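Local coordinates for toxin Tse2 (Pseudomonas aeruginosa, PDB 5AKO), which is a toxin delivered by the H1 type VI secretion system into the cytoplasm of recipient cells, where it probably acts as a NAD-dependent cytotoxin, at residues Leu31-Ala36 with Thr100-Arg105; Asp90-Pro95 with Pro151-Val156; Phe116-Gly121 with Arg166-Arg171. All coordinates share one frame; numbering follows the deposited sequence.

Contact 1: Leu31-Ala36 with Thr100-Arg105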
loop_
_atom_site.group_PDB
_atom_site.type_symbol
_atom_site.label_atom_id
_atom_site.label_comp_id
_atom_site.label_asym_id
_atom_site.label_seq_id
_atom_site.Cartn_x
_atom_site.Cartn_y
_atom_site.Cartn_z
ATOM N N LEU C 31 11.271 -1.914 -30.371
ATOM C CA LEU C 31 12.259 -2.439 -29.469
ATOM C C LEU C 31 11.998 -3.917 -29.359
ATOM O O LEU C 31 10.846 -4.335 -29.428
ATOM C CB LEU C 31 11.996 -1.841 -28.105
ATOM C CG LEU C 31 13.210 -1.547 -27.262
ATOM C CD1 LEU C 31 13.722 -0.157 -27.592
ATOM C CD2 LEU C 31 12.789 -1.647 -25.812
ATOM N N THR C 32 13.051 -4.692 -29.145
ATOM C CA THR C 32 12.913 -6.114 -28.854
ATOM C C THR C 32 12.527 -6.320 -27.393
ATOM O O THR C 32 13.181 -5.801 -26.509
ATOM C CB THR C 32 14.189 -6.909 -29.202
ATOM O OG1 THR C 32 14.426 -6.762 -30.597
ATOM C CG2 THR C 32 14.029 -8.438 -28.941
ATOM N N LEU C 33 11.451 -7.077 -27.185
ATOM C CA LEU C 33 10.875 -7.390 -25.880
ATOM C C LEU C 33 10.850 -8.923 -25.664
ATOM O O LEU C 33 10.702 -9.688 -26.617
ATOM C CB LEU C 33 9.438 -6.818 -25.784
ATOM C CG LEU C 33 9.361 -5.276 -25.980
ATOM C CD1 LEU C 33 7.964 -4.743 -26.258
ATOM C CD2 LEU C 33 9.919 -4.568 -24.774
ATOM N N TYR C 34 10.964 -9.334 -24.417
ATOM C CA TYR C 34 11.141 -10.717 -24.049
ATOM C C TYR C 34 10.112 -11.092 -22.987
ATOM O O TYR C 34 9.972 -10.402 -21.986
ATOM C CB TYR C 34 12.544 -10.930 -23.445
ATOM C CG TYR C 34 13.667 -10.600 -24.364
ATOM C CD1 TYR C 34 14.139 -9.270 -24.490
ATOM C CD2 TYR C 34 14.282 -11.594 -25.137
ATOM C CE1 TYR C 34 15.187 -8.957 -25.338
ATOM C CE2 TYR C 34 15.349 -11.288 -25.997
ATOM C CZ TYR C 34 15.798 -9.961 -26.077
ATOM O OH TYR C 34 16.844 -9.639 -26.912
ATOM N N ARG C 35 9.468 -12.241 -23.173
ATOM C CA ARG C 35 8.433 -12.755 -22.268
ATOM C C ARG C 35 8.955 -14.011 -21.627
ATOM O O ARG C 35 9.282 -14.962 -22.325
ATOM C CB ARG C 35 7.207 -13.074 -23.112
ATOM C CG ARG C 35 6.161 -13.938 -22.462
ATOM C CD ARG C 35 5.481 -13.181 -21.367
ATOM N NE ARG C 35 4.361 -13.898 -20.797
ATOM C CZ ARG C 35 3.687 -13.509 -19.716
ATOM N NH1 ARG C 35 4.011 -12.400 -19.054
ATOM N NH2 ARG C 35 2.705 -14.247 -19.263
ATOM N N ALA C 36 9.089 -14.023 -20.309
ATOM C CA ALA C 36 9.542 -15.213 -19.596
ATOM C C ALA C 36 8.518 -16.369 -19.780
ATOM O O ALA C 36 7.314 -16.132 -19.783
ATOM C CB ALA C 36 9.699 -14.918 -18.136
ATOM N N THR C 100 -0.026 -8.053 -19.790
ATOM C CA THR C 100 1.011 -9.032 -19.847
ATOM C C THR C 100 2.378 -8.350 -19.722
ATOM O O THR C 100 2.666 -7.440 -20.476
ATOM C CB THR C 100 0.995 -9.779 -21.189
ATOM O OG1 THR C 100 -0.263 -10.436 -21.359
ATOM C CG2 THR C 100 2.091 -10.809 -21.226
ATOM N N SER C 101 3.219 -8.866 -18.832
ATOM C CA SER C 101 4.557 -8.346 -18.570
ATOM C C SER C 101 5.584 -8.850 -19.539
ATOM O O SER C 101 5.721 -10.063 -19.722
ATOM C CB SER C 101 5.023 -8.741 -17.183
ATOM O OG SER C 101 4.310 -8.028 -16.174
ATOM N N VAL C 102 6.324 -7.911 -20.146
ATOM C CA VAL C 102 7.536 -8.245 -20.872
ATOM C C VAL C 102 8.645 -7.257 -20.522
ATOM O O VAL C 102 8.364 -6.216 -19.939
ATOM C CB VAL C 102 7.304 -8.266 -22.371
ATOM C CG1 VAL C 102 6.376 -9.395 -22.742
ATOM C CG2 VAL C 102 6.774 -6.934 -22.865
ATOM N N PHE C 103 9.892 -7.576 -20.874
ATOM C CA PHE C 103 11.027 -6.721 -20.546
ATOM C C PHE C 103 11.873 -6.512 -21.796
ATOM O O PHE C 103 11.688 -7.201 -22.800
ATOM C CB PHE C 103 11.885 -7.401 -19.509
ATOM C CG PHE C 103 11.211 -7.574 -18.206
ATOM C CD1 PHE C 103 11.179 -6.537 -17.292
ATOM C CD2 PHE C 103 10.571 -8.748 -17.910
ATOM C CE1 PHE C 103 10.549 -6.673 -16.080
ATOM C CE2 PHE C 103 9.961 -8.909 -16.682
ATOM C CZ PHE C 103 9.954 -7.862 -15.772
ATOM N N ASP C 104 12.843 -5.615 -21.685
ATOM C CA ASP C 104 13.698 -5.238 -22.813
ATOM C C ASP C 104 15.064 -5.944 -22.792
ATOM O O ASP C 104 15.982 -5.554 -23.507
ATOM C CB ASP C 104 13.871 -3.694 -22.861
ATOM C CG ASP C 104 14.693 -3.143 -21.682
ATOM O OD1 ASP C 104 14.821 -3.828 -20.613
ATOM O OD2 ASP C 104 15.193 -1.997 -21.814
ATOM N N ARG C 105 15.215 -6.956 -21.958
ATOM C CA ARG C 105 16.350 -7.854 -22.118
ATOM C C ARG C 105 15.940 -9.237 -21.673
ATOM O O ARG C 105 14.864 -9.402 -21.086
ATOM C CB ARG C 105 17.580 -7.362 -21.348
ATOM C CG ARG C 105 17.494 -7.545 -19.858
ATOM C CD ARG C 105 18.748 -7.057 -19.134
ATOM N NE ARG C 105 18.540 -7.171 -17.684
ATOM C CZ ARG C 105 18.653 -8.299 -16.971
ATOM N NH1 ARG C 105 18.975 -9.451 -17.554
ATOM N NH2 ARG C 105 18.448 -8.271 -15.653
HETATM O O HOH W 1 15.793 -4.819 -26.298
HETATM O O HOH W 2 2.027 -10.682 -16.804
HETATM O O HOH W 3 8.147 -11.626 -18.850
#
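A single antiparallel bridge, the hydrogen-bonded pair Y34-F103, joins strands 33-36 and 100-103 of this toxin of the Tse2 ADP-ribosyltransferase family. Y34 N donates to F103 O at 2.8 Å, and F103 N returns a bond to Y34 O at 3.0 Å. The segment axes run 124° apart, so the strands splay beyond this pair. At one end R35 takes over. Its chain bends at chi2 (69°) and brings NH1 to S101 O at 3.0 Å, in the carbonyl plane and on a lone pair. T100 CG2 sits over one face of the guanidinium, 3.3 Å from R35 NH1, and R35 NE is held by L65 O. A water links A36 N to S101 O. At the other end a second water donates to both T32 O and D104 O. The Y34 ring lies beside the R105 backbone, with CD1 3.3 Å from R105 C. L33 CB meets V102 CG2 at 4.0 Å. S101 OG bonds to H143. The bridge thus joins the two-stranded sheet of 33-37 and 114-118 to 100-103, an edge strand of the four-stranded sheet. Strand 100-103 pairs there with 141-148, where Y144 touches L31, L33 and V102.

Contact 2: Asp90-Pro95 with Pro151-Val156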
loop_
_atom_site.group_PDB
_atom_site.type_symbol
_atom_site.label_atom_id
_atom_site.label_comp_id
_atom_site.label_asym_id
_atom_site.label_seq_id
_atom_site.Cartn_x
_atom_site.Cartn_y
_atom_site.Cartn_z
ATOM N N ASP C 90 -18.824 -4.952 -15.562
ATOM C CA ASP C 90 -19.447 -5.262 -16.864
ATOM C C ASP C 90 -18.775 -6.399 -17.648
ATOM O O ASP C 90 -19.280 -6.794 -18.696
ATOM C CB ASP C 90 -19.453 -4.004 -17.744
ATOM C CG ASP C 90 -18.071 -3.340 -17.865
ATOM O OD1 ASP C 90 -17.021 -3.964 -17.562
ATOM O OD2 ASP C 90 -18.022 -2.178 -18.299
ATOM N N GLY C 91 -17.670 -6.949 -17.144
ATOM C CA GLY C 91 -16.900 -7.994 -17.873
ATOM C C GLY C 91 -15.881 -7.492 -18.911
ATOM O O GLY C 91 -15.273 -8.292 -19.599
ATOM N N LEU C 92 -15.692 -6.183 -19.012
ATOM C CA LEU C 92 -14.815 -5.596 -20.028
ATOM C C LEU C 92 -13.418 -5.249 -19.456
ATOM O O LEU C 92 -13.276 -4.683 -18.376
ATOM C CB LEU C 92 -15.460 -4.337 -20.631
ATOM C CG LEU C 92 -16.712 -4.519 -21.538
ATOM C CD1 LEU C 92 -17.437 -3.207 -21.782
ATOM C CD2 LEU C 92 -16.351 -5.117 -22.897
ATOM N N TYR C 93 -12.396 -5.642 -20.170
ATOM C CA TYR C 93 -11.015 -5.324 -19.814
ATOM C C TYR C 93 -10.638 -3.998 -20.446
ATOM O O TYR C 93 -10.568 -3.898 -21.648
ATOM C CB TYR C 93 -10.093 -6.424 -20.285
ATOM C CG TYR C 93 -10.309 -7.681 -19.504
ATOM C CD1 TYR C 93 -11.292 -8.617 -19.891
ATOM C CD2 TYR C 93 -9.635 -7.899 -18.358
ATOM C CE1 TYR C 93 -11.541 -9.745 -19.148
ATOM C CE2 TYR C 93 -9.874 -9.017 -17.597
ATOM C CZ TYR C 93 -10.811 -9.950 -18.002
ATOM O OH TYR C 93 -11.010 -11.071 -17.224
ATOM N N ALA C 94 -10.482 -2.977 -19.624
ATOM C CA ALA C 94 -10.177 -1.621 -20.090
ATOM C C ALA C 94 -8.652 -1.353 -20.026
ATOM O O ALA C 94 -7.958 -1.935 -19.244
ATOM C CB ALA C 94 -10.919 -0.600 -19.225
ATOM N N PRO C 95 -8.145 -0.440 -20.854
ATOM C CA PRO C 95 -6.733 -0.059 -20.739
ATOM C C PRO C 95 -6.241 0.349 -19.312
ATOM O O PRO C 95 -7.026 0.773 -18.449
ATOM C CB PRO C 95 -6.595 1.124 -21.693
ATOM C CG PRO C 95 -7.898 1.255 -22.428
ATOM C CD PRO C 95 -8.893 0.309 -21.877
ATOM N N PRO C 151 -11.898 -0.995 -24.347
ATOM C CA PRO C 151 -12.536 -2.004 -23.525
ATOM C C PRO C 151 -12.905 -3.237 -24.316
ATOM O O PRO C 151 -13.447 -3.103 -25.372
ATOM C CB PRO C 151 -13.794 -1.291 -23.064
ATOM C CG PRO C 151 -13.365 0.156 -22.949
ATOM C CD PRO C 151 -12.490 0.335 -24.145
ATOM N N MET C 152 -12.558 -4.424 -23.843
ATOM C CA MET C 152 -12.920 -5.634 -24.570
ATOM C C MET C 152 -13.147 -6.821 -23.641
ATOM O O MET C 152 -12.612 -6.858 -22.526
ATOM C CB MET C 152 -11.850 -5.983 -25.599
ATOM C CG MET C 152 -10.462 -6.185 -25.027
ATOM S SD MET C 152 -9.156 -6.330 -26.266
ATOM C CE MET C 152 -9.269 -4.742 -27.068
ATOM N N TYR C 153 -13.945 -7.783 -24.111
ATOM C CA TYR C 153 -14.177 -9.011 -23.382
ATOM C C TYR C 153 -12.967 -9.895 -23.484
ATOM O O TYR C 153 -12.128 -9.740 -24.366
ATOM C CB TYR C 153 -15.446 -9.736 -23.884
ATOM C CG TYR C 153 -16.720 -8.929 -23.672
ATOM C CD1 TYR C 153 -17.218 -8.703 -22.372
ATOM C CD2 TYR C 153 -17.387 -8.340 -24.744
ATOM C CE1 TYR C 153 -18.358 -7.947 -22.161
ATOM C CE2 TYR C 153 -18.528 -7.579 -24.549
ATOM C CZ TYR C 153 -19.020 -7.394 -23.265
ATOM O OH TYR C 153 -20.135 -6.614 -23.053
ATOM N N ARG C 154 -12.871 -10.842 -22.549
ATOM C CA ARG C 154 -11.723 -11.713 -22.437
ATOM C C ARG C 154 -11.356 -12.417 -23.727
ATOM O O ARG C 154 -10.183 -12.499 -24.099
ATOM C CB ARG C 154 -11.960 -12.749 -21.344
ATOM C CG ARG C 154 -10.657 -13.393 -20.922
ATOM C CD ARG C 154 -10.815 -14.444 -19.856
ATOM N NE ARG C 154 -11.290 -13.902 -18.587
ATOM C CZ ARG C 154 -11.356 -14.617 -17.470
ATOM N NH1 ARG C 154 -10.992 -15.894 -17.485
ATOM N NH2 ARG C 154 -11.808 -14.062 -16.345
ATOM N N GLU C 155 -12.358 -12.983 -24.387
ATOM C CA GLU C 155 -12.133 -13.803 -25.595
ATOM C C GLU C 155 -11.449 -12.986 -26.697
ATOM O O GLU C 155 -10.529 -13.451 -27.327
ATOM C CB GLU C 155 -13.465 -14.395 -26.110
ATOM C CG GLU C 155 -14.357 -15.027 -25.021
ATOM C CD GLU C 155 -15.433 -14.071 -24.441
ATOM O OE1 GLU C 155 -16.470 -13.836 -25.116
ATOM O OE2 GLU C 155 -15.238 -13.552 -23.308
ATOM N N VAL C 156 -11.899 -11.752 -26.890
ATOM C CA VAL C 156 -11.334 -10.883 -27.882
ATOM C C VAL C 156 -9.858 -10.589 -27.566
ATOM O O VAL C 156 -9.005 -10.615 -28.469
ATOM C CB VAL C 156 -12.143 -9.569 -27.999
ATOM C CG1 VAL C 156 -11.431 -8.559 -28.909
ATOM C CG2 VAL C 156 -13.561 -9.855 -28.512
#
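L92 and Y93 grip P151-R154 from the 90-95 loop, just where the chain enters helix 154-176. The tight part is the backbone pair and the L92 side chain. Y93 and M152 form one antiparallel hydrogen-bonded pair. Y93 N donates to M152 O at 2.7 Å and nearly straight (167°). M152 N donates back to Y93 O at 3.0 Å, from above the carbonyl plane. P151 CA also approaches Y93 O at 3.3 Å in a CA-H...O contact. The buried Y93 ring presents its edge to M152 O. I85 and A87 touch the same side chain, and D127 touches M152. L92 CD2 sits over the centre of the Y153 ring, 3.4 Å from the centroid and 9° off its normal, a close CH-pi contact. The L92 side chain gets there with CG anti to its carbonyl carbon. G91 O lies 3.4 Å from Y153 CD1. D90 OD1 accepts from L92 N at 3.0 Å, an Asx turn.

The looser part is toward the solvent, where the outer sides of P151, Y153 and R154 are exposed. L92 CB rests against P151 CB at 4.2 Å. The R154 chain bends at its third torsion and turns toward Y93. R154 NE and NH2 each make a weak bond of 3.2 Å to Y93 OH, with the ring and guanidinium planes 67° apart.

Two backbone bonds are thus the main polar link between the loop and the helix start. L92 adds apolar packing on Y153 and P151, while the two R154 bonds are long and bent.

Contact 3: Phe116-Gly121 with Arg166-Arg171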
loop_
_atom_site.group_PDB
_atom_site.type_symbol
_atom_site.label_atom_id
_atom_site.label_comp_id
_atom_site.label_asym_id
_atom_site.label_seq_id
_atom_site.Cartn_x
_atom_site.Cartn_y
_atom_site.Cartn_z
ATOM N N PHE C 116 10.481 -16.073 -24.738
ATOM C CA PHE C 116 9.896 -15.938 -26.030
ATOM C C PHE C 116 10.192 -14.524 -26.466
ATOM O O PHE C 116 9.934 -13.605 -25.702
ATOM C CB PHE C 116 8.401 -16.172 -25.951
ATOM C CG PHE C 116 7.679 -15.865 -27.220
ATOM C CD1 PHE C 116 7.677 -16.769 -28.246
ATOM C CD2 PHE C 116 7.036 -14.660 -27.400
ATOM C CE1 PHE C 116 7.019 -16.494 -29.439
ATOM C CE2 PHE C 116 6.413 -14.360 -28.603
ATOM C CZ PHE C 116 6.397 -15.276 -29.620
ATOM N N VAL C 117 10.656 -14.347 -27.718
ATOM C CA VAL C 117 11.198 -13.060 -28.209
ATOM C C VAL C 117 10.219 -12.354 -29.126
ATOM O O VAL C 117 9.713 -12.968 -30.036
ATOM C CB VAL C 117 12.460 -13.248 -29.055
ATOM C CG1 VAL C 117 12.990 -11.894 -29.462
ATOM C CG2 VAL C 117 13.541 -14.051 -28.307
ATOM N N ILE C 118 9.955 -11.072 -28.864
ATOM C CA ILE C 118 9.102 -10.222 -29.683
ATOM C C ILE C 118 10.013 -9.175 -30.304
ATOM O O ILE C 118 10.485 -8.237 -29.605
ATOM C CB ILE C 118 8.022 -9.536 -28.863
ATOM C CG1 ILE C 118 7.137 -10.592 -28.169
ATOM C CG2 ILE C 118 7.185 -8.620 -29.745
ATOM C CD1 ILE C 118 5.980 -9.980 -27.380
ATOM N N PRO C 119 10.356 -9.379 -31.590
ATOM C CA PRO C 119 11.464 -8.551 -32.074
ATOM C C PRO C 119 11.028 -7.138 -32.358
ATOM O O PRO C 119 9.861 -6.907 -32.690
ATOM C CB PRO C 119 11.878 -9.253 -33.365
ATOM C CG PRO C 119 11.580 -10.699 -33.056
ATOM C CD PRO C 119 10.254 -10.630 -32.347
ATOM N N ASP C 120 11.946 -6.189 -32.218
ATOM C CA ASP C 120 11.688 -4.860 -32.765
ATOM C C ASP C 120 11.026 -5.053 -34.121
ATOM O O ASP C 120 11.434 -5.928 -34.878
ATOM C CB ASP C 120 12.997 -4.098 -32.963
ATOM C CG ASP C 120 13.929 -4.812 -33.917
ATOM O OD1 ASP C 120 14.358 -5.928 -33.574
ATOM O OD2 ASP C 120 14.216 -4.290 -35.020
ATOM N N GLY C 121 10.012 -4.265 -34.422
ATOM C CA GLY C 121 9.356 -4.318 -35.736
ATOM C C GLY C 121 8.152 -5.254 -35.838
ATOM O O GLY C 121 7.520 -5.344 -36.888
ATOM N N ARG C 166 1.826 -14.889 -33.131
ATOM C CA ARG C 166 2.036 -15.267 -34.525
ATOM C C ARG C 166 2.796 -14.176 -35.262
ATOM O O ARG C 166 3.677 -14.482 -36.044
ATOM C CB ARG C 166 0.690 -15.478 -35.236
ATOM C CG ARG C 166 -0.157 -16.630 -34.715
ATOM C CD ARG C 166 -1.414 -16.721 -35.574
ATOM N NE ARG C 166 -2.452 -17.528 -34.969
ATOM C CZ ARG C 166 -2.631 -18.833 -35.160
ATOM N NH1 ARG C 166 -1.821 -19.545 -35.933
ATOM N NH2 ARG C 166 -3.630 -19.461 -34.541
ATOM N N ASN C 167 2.464 -12.906 -35.012
ATOM C CA ASN C 167 3.184 -11.790 -35.653
ATOM C C ASN C 167 4.643 -11.824 -35.274
ATOM O O ASN C 167 5.533 -11.528 -36.112
ATOM C CB ASN C 167 2.593 -10.431 -35.268
ATOM C CG ASN C 167 1.180 -10.241 -35.766
ATOM O OD1 ASN C 167 0.634 -11.089 -36.463
ATOM N ND2 ASN C 167 0.557 -9.142 -35.354
ATOM N N ALA C 168 4.899 -12.208 -34.026
ATOM C CA ALA C 168 6.275 -12.192 -33.505
ATOM C C ALA C 168 7.139 -13.254 -34.169
ATOM O O ALA C 168 8.309 -13.039 -34.449
ATOM C CB ALA C 168 6.271 -12.376 -31.990
ATOM N N ILE C 169 6.532 -14.408 -34.409
ATOM C CA ILE C 169 7.196 -15.514 -35.100
ATOM C C ILE C 169 7.493 -15.162 -36.589
ATOM O O ILE C 169 8.644 -15.204 -37.023
ATOM C CB ILE C 169 6.341 -16.771 -34.981
ATOM C CG1 ILE C 169 6.252 -17.174 -33.499
ATOM C CG2 ILE C 169 6.937 -17.909 -35.819
ATOM C CD1 ILE C 169 5.130 -18.151 -33.192
ATOM N N ARG C 170 6.476 -14.746 -37.336
ATOM C CA ARG C 170 6.703 -14.148 -38.673
ATOM C C ARG C 170 7.868 -13.160 -38.660
ATOM O O ARG C 170 8.798 -13.270 -39.453
ATOM C CB ARG C 170 5.455 -13.435 -39.198
ATOM C CG ARG C 170 4.369 -14.384 -39.663
ATOM C CD ARG C 170 3.011 -13.709 -39.839
ATOM N NE ARG C 170 1.945 -14.720 -39.797
ATOM C CZ ARG C 170 0.787 -14.604 -39.139
ATOM N NH1 ARG C 170 0.496 -13.511 -38.422
ATOM N NH2 ARG C 170 -0.086 -15.602 -39.184
ATOM N N ARG C 171 7.834 -12.218 -37.730
ATOM C CA ARG C 171 8.867 -11.184 -37.643
ATOM C C ARG C 171 10.226 -11.745 -37.275
ATOM O O ARG C 171 11.236 -11.207 -37.717
ATOM C CB ARG C 171 8.452 -10.116 -36.651
ATOM C CG ARG C 171 9.450 -9.027 -36.445
ATOM C CD ARG C 171 9.540 -8.085 -37.624
ATOM N NE ARG C 171 10.716 -7.290 -37.405
ATOM C CZ ARG C 171 11.522 -6.820 -38.359
ATOM N NH1 ARG C 171 11.250 -6.972 -39.665
ATOM N NH2 ARG C 171 12.616 -6.181 -37.991
#
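A168 CB packs 3.7 Å from F116 CZ, 4.3 Å from I118 CG1 and 4.4 Å from P119 CD. This methyl is the part of helix 166-171 that faces the end of strand 116-118 and the proline that follows. F116 reaches the helix because its CG is anti to the backbone N (chi1 172°). I169 CG1 meets the edge of the same ring, 4.2 Å from F116 CE1. Further on, P119 CB packs on R171 CG at 3.9 Å. The strand and helix axes run 80° apart, nearly crosswise.

Hydrogen bonding rests on R171. R171 NE donates to D120 O at 3.0 Å, in the carbonyl plane and on a lone pair. NH2 adds a weak bond to the same oxygen. R171 CD passes 3.5 Å from G121 O.

The charged pair is looser. D120 OD2 and R171 NH2 form a long salt bridge, the carboxylate and guanidinium planes almost perpendicular, while D120 OD1 pairs with K175. R171 NH1 has a long, weak ion pair with E174. The D120 carbonyl is therefore the main polar partner of R171 across this contact, and the D120 carboxylate is probably shared between two positive charges of the helix.

How the contacts relate
Contacts 1 and 3 are neighbours, with centres about 11 Å apart. They share the two-stranded sheet of 33-37 and 114-118, and L33 O to I118 N and R35 N to F116 O are probable hydrogen bonds between them. Along the chain contact 1 closes before contact 3 opens. Contact 2 stands apart. Its centre is about 23 Å from that of contact 1, on the opposite side of the chain's centre, and about 24 Å from that of contact 3. Its segments alternate along the chain with those of both others. Contacts 2 and 3 share helix 154-176. The helix thus packs on the 90-95 loop at its start and on strand 114-118 further along.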